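Local coordinates for glycoside hydrolase 15-related protein (Kribbella flavida, PDB 5Z3E) that hydrolyses the alpha-1,6-glucosidic linkage of isomaltose from its non-reducing end, releasing beta-D-glucose and D-glucose inside the cell, at residues Thr50-Tyr59 / Asp89-Trp99; Gly266-Pro274 / Leu319-Ala329. The protein carries 1 engineered substitution. One frame throughout, in Å; residues are numbered along the deposited sequence.

Contact 1. Residues Thr50-Tyr59 / Asp89-Trp99; sequences TRHQDAGGAY and DVASAGRFHDW
Ser-92 OG sits at the tight centre of this contact, donating to Gln-53 OE1 at 2.7 Å and accepting from Tyr-59 OH at 2.8 Å. With CG anti to the backbone N (chi1 -174°) and an extended chain, Gln-53 carries its amide up to the helix; NE2 gives a nearly straight bond to Ser-92 O (3.0 Å) and another to Gly-57 O. These two NE2-H bonds, both in the amide plane, fix the rotation of the amide about CG-CD. Glutamine suits the place because it gives and takes at once. Farther along the helix, Tyr-59 CE2 packs on Phe-96 CB, the two rings nearly parallel but slid so far apart that they barely overlap. The small Ala-58 CB makes a CH-pi contact over the face of Trp-99, 3.6 Å from the six-membered ring centroid. At Gly-57 a side chain would clash with Arg-95 O.

The solvent side is held by one exposed arginine and a water. Arg-95 grips Ala-55 O end-on with NH1 (2.9 Å) and NH2 (2.7 Å), and the water accepts from Arg-95 NH2 and donates weakly to Gln-53 OE1. The type I turn Asp-54 to Gly-57 offers that carbonyl, and Asp-54 OD2 accepts from Gly-56 N. This is an Asx turn leaving helix 32-52 and docked on helix 90-105, whose N-cap is Asp-89, in the (alpha/alpha)6-barrel catalytic domain of glycoside hydrolase family 15.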
loop_
_atom_site.group_PDB
_atom_site.type_symbol
_atom_site.label_atom_id
_atom_site.label_comp_id
_atom_site.label_asym_id
_atom_site.label_seq_id
_atom_site.Cartn_x
_atom_site.Cartn_y
_atom_site.Cartn_z
ATOM N N THR A 50 -13.897 -10.910 -0.687
ATOM C CA THR A 50 -13.827 -12.360 -0.501
ATOM C C THR A 50 -14.417 -13.107 -1.672
ATOM O O THR A 50 -13.939 -14.194 -2.003
ATOM C CB THR A 50 -14.421 -12.807 0.838
ATOM O OG1 THR A 50 -15.796 -12.407 0.926
ATOM C CG2 THR A 50 -13.641 -12.265 2.005
ATOM N N ARG A 51 -15.415 -12.541 -2.349
ATOM C CA ARG A 51 -15.953 -13.211 -3.517
ATOM C C ARG A 51 -14.926 -13.271 -4.625
ATOM O O ARG A 51 -14.863 -14.255 -5.359
ATOM C CB ARG A 51 -17.185 -12.460 -4.020
ATOM C CG ARG A 51 -17.807 -13.218 -5.154
ATOM C CD ARG A 51 -17.753 -12.597 -6.501
ATOM N NE ARG A 51 -18.468 -11.308 -6.539
ATOM C CZ ARG A 51 -18.769 -10.644 -7.658
ATOM N NH1 ARG A 51 -19.289 -9.399 -7.578
ATOM N NH2 ARG A 51 -18.623 -11.218 -8.862
ATOM N N HIS A 52 -14.116 -12.235 -4.771
ATOM C CA HIS A 52 -13.149 -12.173 -5.858
ATOM C C HIS A 52 -11.794 -12.776 -5.535
ATOM O O HIS A 52 -10.964 -12.942 -6.427
ATOM C CB HIS A 52 -13.000 -10.739 -6.355
ATOM C CG HIS A 52 -14.151 -10.257 -7.140
ATOM N ND1 HIS A 52 -14.434 -10.753 -8.382
ATOM C CD2 HIS A 52 -15.111 -9.381 -6.820
ATOM C CE1 HIS A 52 -15.524 -10.155 -8.815
ATOM N NE2 HIS A 52 -15.950 -9.317 -7.896
ATOM N N GLN A 53 -11.539 -13.073 -4.266
ATOM C CA GLN A 53 -10.296 -13.749 -3.903
ATOM C C GLN A 53 -10.148 -15.020 -4.737
ATOM O O GLN A 53 -11.082 -15.791 -4.896
ATOM C CB GLN A 53 -10.299 -14.063 -2.422
ATOM C CG GLN A 53 -8.993 -14.641 -1.891
ATOM C CD GLN A 53 -8.959 -14.697 -0.383
ATOM O OE1 GLN A 53 -10.002 -14.679 0.276
ATOM N NE2 GLN A 53 -7.764 -14.770 0.181
ATOM N N ASP A 54 -8.969 -15.222 -5.322
ATOM C CA ASP A 54 -8.689 -16.380 -6.153
ATOM C C ASP A 54 -8.722 -17.623 -5.314
ATOM O O ASP A 54 -8.409 -17.591 -4.095
ATOM C CB ASP A 54 -7.357 -16.220 -6.876
ATOM C CG ASP A 54 -7.065 -17.391 -7.807
ATOM O OD1 ASP A 54 -7.758 -17.517 -8.841
ATOM O OD2 ASP A 54 -6.182 -18.211 -7.485
ATOM N N ALA A 55 -8.999 -18.740 -5.976
ATOM C CA ALA A 55 -8.946 -20.038 -5.369
ATOM C C ALA A 55 -7.625 -20.301 -4.620
ATOM O O ALA A 55 -7.679 -21.004 -3.616
ATOM C CB ALA A 55 -9.197 -21.138 -6.413
ATOM N N GLY A 56 -6.536 -19.819 -5.127
ATOM C CA GLY A 56 -5.253 -20.062 -4.475
ATOM C C GLY A 56 -4.903 -19.094 -3.339
ATOM O O GLY A 56 -3.851 -19.264 -2.739
ATOM N N GLY A 57 -5.749 -18.098 -3.084
ATOM C CA GLY A 57 -5.575 -17.164 -2.001
ATOM C C GLY A 57 -5.282 -15.729 -2.400
ATOM O O GLY A 57 -5.496 -14.814 -1.593
ATOM N N ALA A 58 -4.791 -15.504 -3.622
ATOM C CA ALA A 58 -4.446 -14.144 -4.004
ATOM C C ALA A 58 -5.689 -13.262 -4.037
ATOM O O ALA A 58 -6.774 -13.689 -4.435
ATOM C CB ALA A 58 -3.815 -14.097 -5.418
ATOM N N TYR A 59 -5.522 -11.999 -3.662
ATOM C CA TYR A 59 -6.538 -10.982 -3.949
ATOM C C TYR A 59 -6.202 -10.354 -5.298
ATOM O O TYR A 59 -5.119 -9.827 -5.470
ATOM C CB TYR A 59 -6.598 -9.889 -2.884
ATOM C CG TYR A 59 -7.034 -10.343 -1.510
ATOM C CD1 TYR A 59 -8.261 -10.956 -1.296
ATOM C CD2 TYR A 59 -6.225 -10.119 -0.397
ATOM C CE1 TYR A 59 -8.662 -11.332 -0.034
ATOM C CE2 TYR A 59 -6.621 -10.481 0.863
ATOM C CZ TYR A 59 -7.836 -11.098 1.057
ATOM O OH TYR A 59 -8.176 -11.442 2.339
ATOM N N ASP A 89 -12.178 -11.572 9.294
ATOM C CA ASP A 89 -12.201 -12.774 8.461
ATOM C C ASP A 89 -10.785 -13.374 8.424
ATOM O O ASP A 89 -9.982 -13.146 7.524
ATOM C CB ASP A 89 -12.757 -12.495 7.079
ATOM C CG ASP A 89 -13.034 -13.737 6.283
ATOM O OD1 ASP A 89 -12.461 -14.804 6.572
ATOM O OD2 ASP A 89 -13.852 -13.640 5.329
ATOM N N VAL A 90 -10.487 -14.105 9.494
ATOM C CA VAL A 90 -9.176 -14.694 9.694
ATOM C C VAL A 90 -8.858 -15.677 8.589
ATOM O O VAL A 90 -7.711 -15.734 8.119
ATOM C CB VAL A 90 -9.122 -15.342 11.073
ATOM C CG1 VAL A 90 -7.837 -16.085 11.315
ATOM C CG2 VAL A 90 -9.323 -14.301 12.197
ATOM N N ALA A 91 -9.848 -16.424 8.129
ATOM C CA ALA A 91 -9.608 -17.413 7.105
ATOM C C ALA A 91 -9.170 -16.757 5.795
ATOM O O ALA A 91 -8.173 -17.159 5.206
ATOM C CB ALA A 91 -10.855 -18.278 6.881
ATOM N N SER A 92 -9.905 -15.742 5.332
ATOM C CA SER A 92 -9.575 -15.120 4.061
ATOM C C SER A 92 -8.203 -14.463 4.106
ATOM O O SER A 92 -7.398 -14.636 3.184
ATOM C CB SER A 92 -10.635 -14.080 3.696
ATOM O OG SER A 92 -10.236 -13.324 2.568
ATOM N N ALA A 93 -7.944 -13.684 5.150
ATOM C CA ALA A 93 -6.639 -13.036 5.253
ATOM C C ALA A 93 -5.528 -14.077 5.285
ATOM O O ALA A 93 -4.489 -13.897 4.648
ATOM C CB ALA A 93 -6.601 -12.134 6.483
ATOM N N GLY A 94 -5.721 -15.147 6.041
ATOM C CA GLY A 94 -4.712 -16.184 6.115
ATOM C C GLY A 94 -4.426 -16.836 4.795
ATOM O O GLY A 94 -3.276 -17.212 4.524
ATOM N N ARG A 95 -5.446 -17.009 3.965
ATOM C CA ARG A 95 -5.234 -17.596 2.646
ATOM C C ARG A 95 -4.420 -16.662 1.744
ATOM O O ARG A 95 -3.625 -17.147 0.931
ATOM C CB ARG A 95 -6.529 -17.996 1.968
ATOM C CG ARG A 95 -7.237 -19.170 2.695
ATOM C CD ARG A 95 -7.984 -20.077 1.726
ATOM N NE ARG A 95 -7.033 -20.752 0.897
ATOM C CZ ARG A 95 -7.264 -20.993 -0.472
ATOM N NH1 ARG A 95 -6.335 -21.553 -1.156
ATOM N NH2 ARG A 95 -8.433 -20.644 -1.040
ATOM N N PHE A 96 -4.617 -15.347 1.872
ATOM C CA PHE A 96 -3.762 -14.413 1.162
ATOM C C PHE A 96 -2.310 -14.557 1.620
ATOM O O PHE A 96 -1.400 -14.640 0.793
ATOM C CB PHE A 96 -4.250 -12.971 1.355
ATOM C CG PHE A 96 -3.289 -11.971 0.792
ATOM C CD1 PHE A 96 -3.183 -11.793 -0.578
ATOM C CD2 PHE A 96 -2.469 -11.244 1.633
ATOM C CE1 PHE A 96 -2.271 -10.885 -1.084
ATOM C CE2 PHE A 96 -1.577 -10.348 1.112
ATOM C CZ PHE A 96 -1.480 -10.174 -0.236
ATOM N N HIS A 97 -2.076 -14.581 2.924
ATOM C CA HIS A 97 -0.715 -14.726 3.420
ATOM C C HIS A 97 -0.121 -16.053 3.004
ATOM O O HIS A 97 1.067 -16.126 2.674
ATOM C CB HIS A 97 -0.651 -14.492 4.916
ATOM C CG HIS A 97 -1.019 -13.101 5.267
ATOM N ND1 HIS A 97 -0.349 -12.028 4.732
ATOM C CD2 HIS A 97 -2.024 -12.623 6.040
ATOM C CE1 HIS A 97 -0.943 -10.943 5.188
ATOM N NE2 HIS A 97 -1.965 -11.265 5.970
ATOM N N ASP A 98 -0.932 -17.121 3.001
ATOM C CA ASP A 98 -0.444 -18.399 2.478
ATOM C C ASP A 98 0.034 -18.235 1.053
ATOM O O ASP A 98 1.102 -18.739 0.675
ATOM C CB ASP A 98 -1.567 -19.445 2.497
ATOM C CG ASP A 98 -1.905 -20.015 3.855
ATOM O OD1 ASP A 98 -1.100 -19.869 4.820
ATOM O OD2 ASP A 98 -2.990 -20.644 3.943
ATOM N N TRP A 99 -0.771 -17.592 0.225
ATOM C CA TRP A 99 -0.427 -17.430 -1.181
ATOM C C TRP A 99 0.883 -16.674 -1.322
ATOM O O TRP A 99 1.788 -17.125 -2.037
ATOM C CB TRP A 99 -1.572 -16.758 -1.933
ATOM C CG TRP A 99 -1.238 -16.510 -3.365
ATOM C CD1 TRP A 99 -1.284 -17.396 -4.382
ATOM C CD2 TRP A 99 -0.758 -15.278 -3.924
ATOM N NE1 TRP A 99 -0.851 -16.818 -5.543
ATOM C CE2 TRP A 99 -0.526 -15.511 -5.302
ATOM C CE3 TRP A 99 -0.519 -14.008 -3.406
ATOM C CZ2 TRP A 99 -0.054 -14.521 -6.134
ATOM C CZ3 TRP A 99 -0.071 -13.032 -4.239
ATOM C CH2 TRP A 99 0.168 -13.288 -5.587
HETATM O O HOH W 1 -10.042 -18.175 0.372
#

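Contact 2. Residues Gly266-Pro274 / Leu319-Ala329; sequences GSLPACVVP and LSALLGWNLAA
Gly-266 O meets Leu-319 CD2 at 3.4 Å, and the absence of a side chain here matters, since a CB would run into Leu-319 CD1. One water donates to both Gly-266 O and Leu-319 O, bridging loop and helix. Ser-267 CB points away from the helix, and its OG is hydrogen-bonded to Asp-265 and Ser-207, while its carbonyl rests against Leu-322 CD2.

Pro-269 opposes Leu-322, Leu-323 and Asn-326; its CB lies 3.6 Å from Asn-326 ND2, and its rigid ring suits the short 3-10 turn. Ala-270 CB, a bare methyl, fits against the branched end of Leu-322, 3.8 Å from Leu-322 CD1. Val-272 brings its CB against Asn-326 OD1.

At Val-273 the polar grip appears. Val-273 N donates to Asn-326 OD1 (3.0 Å) and Asn-326 ND2 donates to Val-273 O (2.9 Å), both in the respective carbonyl planes and on a lone pair. Asn-326 ND2 also donates to Leu-322 O at 170°, which sets the amide's rotation. Replacing Asn-326 by an alanine would probably cost Val-273 O its side-chain donor, leave Val-273 N with just its weak bond to Pro-269 O, and let the loop shift on the helix. Val-273 CG1, anti to the backbone N (chi1 176°), lies over the face of Trp-325, 3.6 Å from the five-membered ring centroid, and CG2 reaches Ala-329 CB. Pro-274, after a cis peptide bond, lays CG 3.7 Å from Trp-325 CH2.

Helix 317-329 is thus roofed by the loop between strand 254-255 and helix 283-296. Helix 382-394 packs on Trp-325, helix 333-344 on Ala-321 and Ala-328, and helix 283-296 touches Pro-269 and Val-272 of the loop.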
loop_
_atom_site.group_PDB
_atom_site.type_symbol
_atom_site.label_atom_id
_atom_site.label_comp_id
_atom_site.label_asym_id
_atom_site.label_seq_id
_atom_site.Cartn_x
_atom_site.Cartn_y
_atom_site.Cartn_z
ATOM N N GLY A 266 0.325 12.044 -2.728
ATOM C CA GLY A 266 -0.750 11.637 -1.866
ATOM C C GLY A 266 -0.487 10.363 -1.068
ATOM O O GLY A 266 -1.177 10.091 -0.097
ATOM N N SER A 267 0.518 9.579 -1.467
ATOM C CA SER A 267 0.910 8.401 -0.702
ATOM C C SER A 267 1.672 8.730 0.573
ATOM O O SER A 267 1.830 7.864 1.436
ATOM C CB SER A 267 1.750 7.466 -1.567
ATOM O OG SER A 267 2.986 8.050 -1.932
ATOM N N LEU A 268 2.178 9.950 0.697
ATOM C CA LEU A 268 3.084 10.250 1.798
ATOM C C LEU A 268 2.527 10.037 3.210
ATOM O O LEU A 268 3.301 9.670 4.099
ATOM C CB LEU A 268 3.660 11.660 1.683
ATOM C CG LEU A 268 4.660 11.848 0.546
ATOM C CD1 LEU A 268 5.073 13.299 0.482
ATOM C CD2 LEU A 268 5.889 10.956 0.747
ATOM N N PRO A 269 1.226 10.242 3.465
ATOM C CA PRO A 269 0.762 9.985 4.832
ATOM C C PRO A 269 1.012 8.546 5.290
ATOM O O PRO A 269 1.079 8.310 6.494
ATOM C CB PRO A 269 -0.724 10.350 4.767
ATOM C CG PRO A 269 -0.776 11.419 3.682
ATOM C CD PRO A 269 0.182 10.877 2.642
ATOM N N ALA A 270 1.128 7.577 4.375
ATOM C CA ALA A 270 1.428 6.206 4.779
ATOM C C ALA A 270 2.736 6.107 5.551
ATOM O O ALA A 270 2.937 5.178 6.327
ATOM C CB ALA A 270 1.478 5.305 3.577
ATOM N N CYS A 271 3.658 7.049 5.317
ATOM C CA CYS A 271 4.915 7.096 6.035
ATOM C C CYS A 271 4.755 7.429 7.517
ATOM O O CYS A 271 5.695 7.231 8.296
ATOM C CB CYS A 271 5.810 8.144 5.408
ATOM S SG CYS A 271 6.302 7.760 3.728
ATOM N N VAL A 272 3.588 7.961 7.883
ATOM C CA VAL A 272 3.246 8.223 9.274
ATOM C C VAL A 272 2.513 6.987 9.780
ATOM O O VAL A 272 3.118 6.137 10.453
ATOM C CB VAL A 272 2.447 9.546 9.414
ATOM C CG1 VAL A 272 2.172 9.816 10.871
ATOM C CG2 VAL A 272 3.194 10.697 8.773
ATOM N N VAL A 273 1.248 6.833 9.412
ATOM C CA VAL A 273 0.495 5.614 9.678
ATOM C C VAL A 273 0.182 4.949 8.342
ATOM O O VAL A 273 -0.388 5.585 7.451
ATOM C CB VAL A 273 -0.813 5.942 10.432
ATOM C CG1 VAL A 273 -1.655 4.721 10.640
ATOM C CG2 VAL A 273 -0.507 6.643 11.735
ATOM N N PRO A 274 0.548 3.674 8.150
ATOM C CA PRO A 274 0.996 2.717 9.171
ATOM C C PRO A 274 2.497 2.532 9.268
ATOM O O PRO A 274 2.940 1.780 10.126
ATOM C CB PRO A 274 0.356 1.413 8.700
ATOM C CG PRO A 274 0.419 1.512 7.200
ATOM C CD PRO A 274 0.123 2.976 6.911
ATOM N N LEU A 319 -6.442 6.984 -1.397
ATOM C CA LEU A 319 -5.670 8.081 -0.850
ATOM C C LEU A 319 -6.510 8.930 0.108
ATOM O O LEU A 319 -5.982 9.397 1.120
ATOM C CB LEU A 319 -5.041 8.931 -1.930
ATOM C CG LEU A 319 -3.964 8.241 -2.769
ATOM C CD1 LEU A 319 -3.436 9.191 -3.811
ATOM C CD2 LEU A 319 -2.828 7.710 -1.881
ATOM N N SER A 320 -7.793 9.126 -0.193
ATOM C CA SER A 320 -8.679 9.749 0.790
ATOM C C SER A 320 -8.780 8.908 2.054
ATOM O O SER A 320 -8.797 9.438 3.158
ATOM C CB SER A 320 -10.042 9.980 0.165
ATOM O OG SER A 320 -9.955 10.949 -0.846
ATOM N N ALA A 321 -8.810 7.587 1.892
ATOM C CA ALA A 321 -8.871 6.708 3.044
ATOM C C ALA A 321 -7.581 6.787 3.843
ATOM O O ALA A 321 -7.601 6.802 5.071
ATOM C CB ALA A 321 -9.111 5.279 2.601
ATOM N N LEU A 322 -6.440 6.790 3.154
ATOM C CA LEU A 322 -5.148 6.893 3.816
ATOM C C LEU A 322 -5.024 8.188 4.617
ATOM O O LEU A 322 -4.541 8.194 5.756
ATOM C CB LEU A 322 -4.055 6.801 2.748
ATOM C CG LEU A 322 -2.639 6.905 3.239
ATOM C CD1 LEU A 322 -2.276 5.776 4.184
ATOM C CD2 LEU A 322 -1.712 6.934 2.032
ATOM N N LEU A 323 -5.436 9.306 4.011
ATOM C CA LEU A 323 -5.397 10.572 4.727
ATOM C C LEU A 323 -6.352 10.523 5.918
ATOM O O LEU A 323 -5.992 10.948 7.021
ATOM C CB LEU A 323 -5.684 11.751 3.796
ATOM C CG LEU A 323 -5.579 13.123 4.452
ATOM C CD1 LEU A 323 -4.223 13.381 5.100
ATOM C CD2 LEU A 323 -5.882 14.210 3.426
ATOM N N GLY A 324 -7.562 9.999 5.713
ATOM C CA GLY A 324 -8.491 9.889 6.814
ATOM C C GLY A 324 -7.954 9.062 7.979
ATOM O O GLY A 324 -8.147 9.411 9.145
ATOM N N TRP A 325 -7.293 7.943 7.657
ATOM C CA TRP A 325 -6.695 7.066 8.670
ATOM C C TRP A 325 -5.678 7.858 9.479
ATOM O O TRP A 325 -5.624 7.802 10.697
ATOM C CB TRP A 325 -6.075 5.900 7.924
ATOM C CG TRP A 325 -5.415 4.813 8.729
ATOM C CD1 TRP A 325 -5.377 4.616 10.081
ATOM C CD2 TRP A 325 -4.720 3.714 8.145
ATOM N NE1 TRP A 325 -4.690 3.455 10.353
ATOM C CE2 TRP A 325 -4.281 2.887 9.188
ATOM C CE3 TRP A 325 -4.423 3.355 6.831
ATOM C CZ2 TRP A 325 -3.555 1.704 8.949
ATOM C CZ3 TRP A 325 -3.718 2.207 6.598
ATOM C CH2 TRP A 325 -3.291 1.395 7.639
ATOM N N ASN A 326 -4.846 8.622 8.759
ATOM C CA ASN A 326 -3.834 9.446 9.389
ATOM C C ASN A 326 -4.435 10.571 10.251
ATOM O O ASN A 326 -3.908 10.864 11.332
ATOM C CB ASN A 326 -2.867 9.965 8.344
ATOM C CG ASN A 326 -1.761 8.964 8.147
ATOM O OD1 ASN A 326 -0.790 8.990 8.913
ATOM N ND2 ASN A 326 -1.945 8.022 7.234
ATOM N N LEU A 327 -5.533 11.159 9.797
ATOM C CA LEU A 327 -6.210 12.171 10.607
ATOM C C LEU A 327 -6.780 11.547 11.872
ATOM O O LEU A 327 -6.630 12.103 12.963
ATOM C CB LEU A 327 -7.293 12.839 9.766
ATOM C CG LEU A 327 -6.759 13.754 8.668
ATOM C CD1 LEU A 327 -7.855 14.106 7.663
ATOM C CD2 LEU A 327 -6.136 15.013 9.239
ATOM N N ALA A 328 -7.404 10.373 11.748
ATOM C CA ALA A 328 -7.945 9.695 12.921
ATOM C C ALA A 328 -6.847 9.428 13.948
ATOM O O ALA A 328 -6.999 9.675 15.135
ATOM C CB ALA A 328 -8.638 8.412 12.536
ATOM N N ALA A 329 -5.700 8.937 13.459
ATOM C CA ALA A 329 -4.600 8.585 14.338
ATOM C C ALA A 329 -4.024 9.798 15.046
ATOM O O ALA A 329 -3.426 9.663 16.130
ATOM C CB ALA A 329 -3.503 7.875 13.525
HETATM O O HOH W 2 -3.364 10.640 1.565
#

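Overall arrangement
Along the chain, contact 1 is complete before contact 2 begins, and the two lie on opposite sides of the chain's centre. Their centres are 25 Å apart and their nearest atoms about 13 Å. Each joins a loop to a helix of the largely helical family 15 domain, but they share no helix: contact 1 links the end of helix 32-52 to helix 90-105, contact 2 a late loop to helix 317-329. Contact 1 lies away from the catalytic residues and farther from the centre. Contact 2 probably fixes a loop beside the active site: the side chain of Ser-267 is about 7 Å from that of Asp-195, a predicted proton acceptor, and that of Leu-319 about 10 Å from that of the engineered Ala-355.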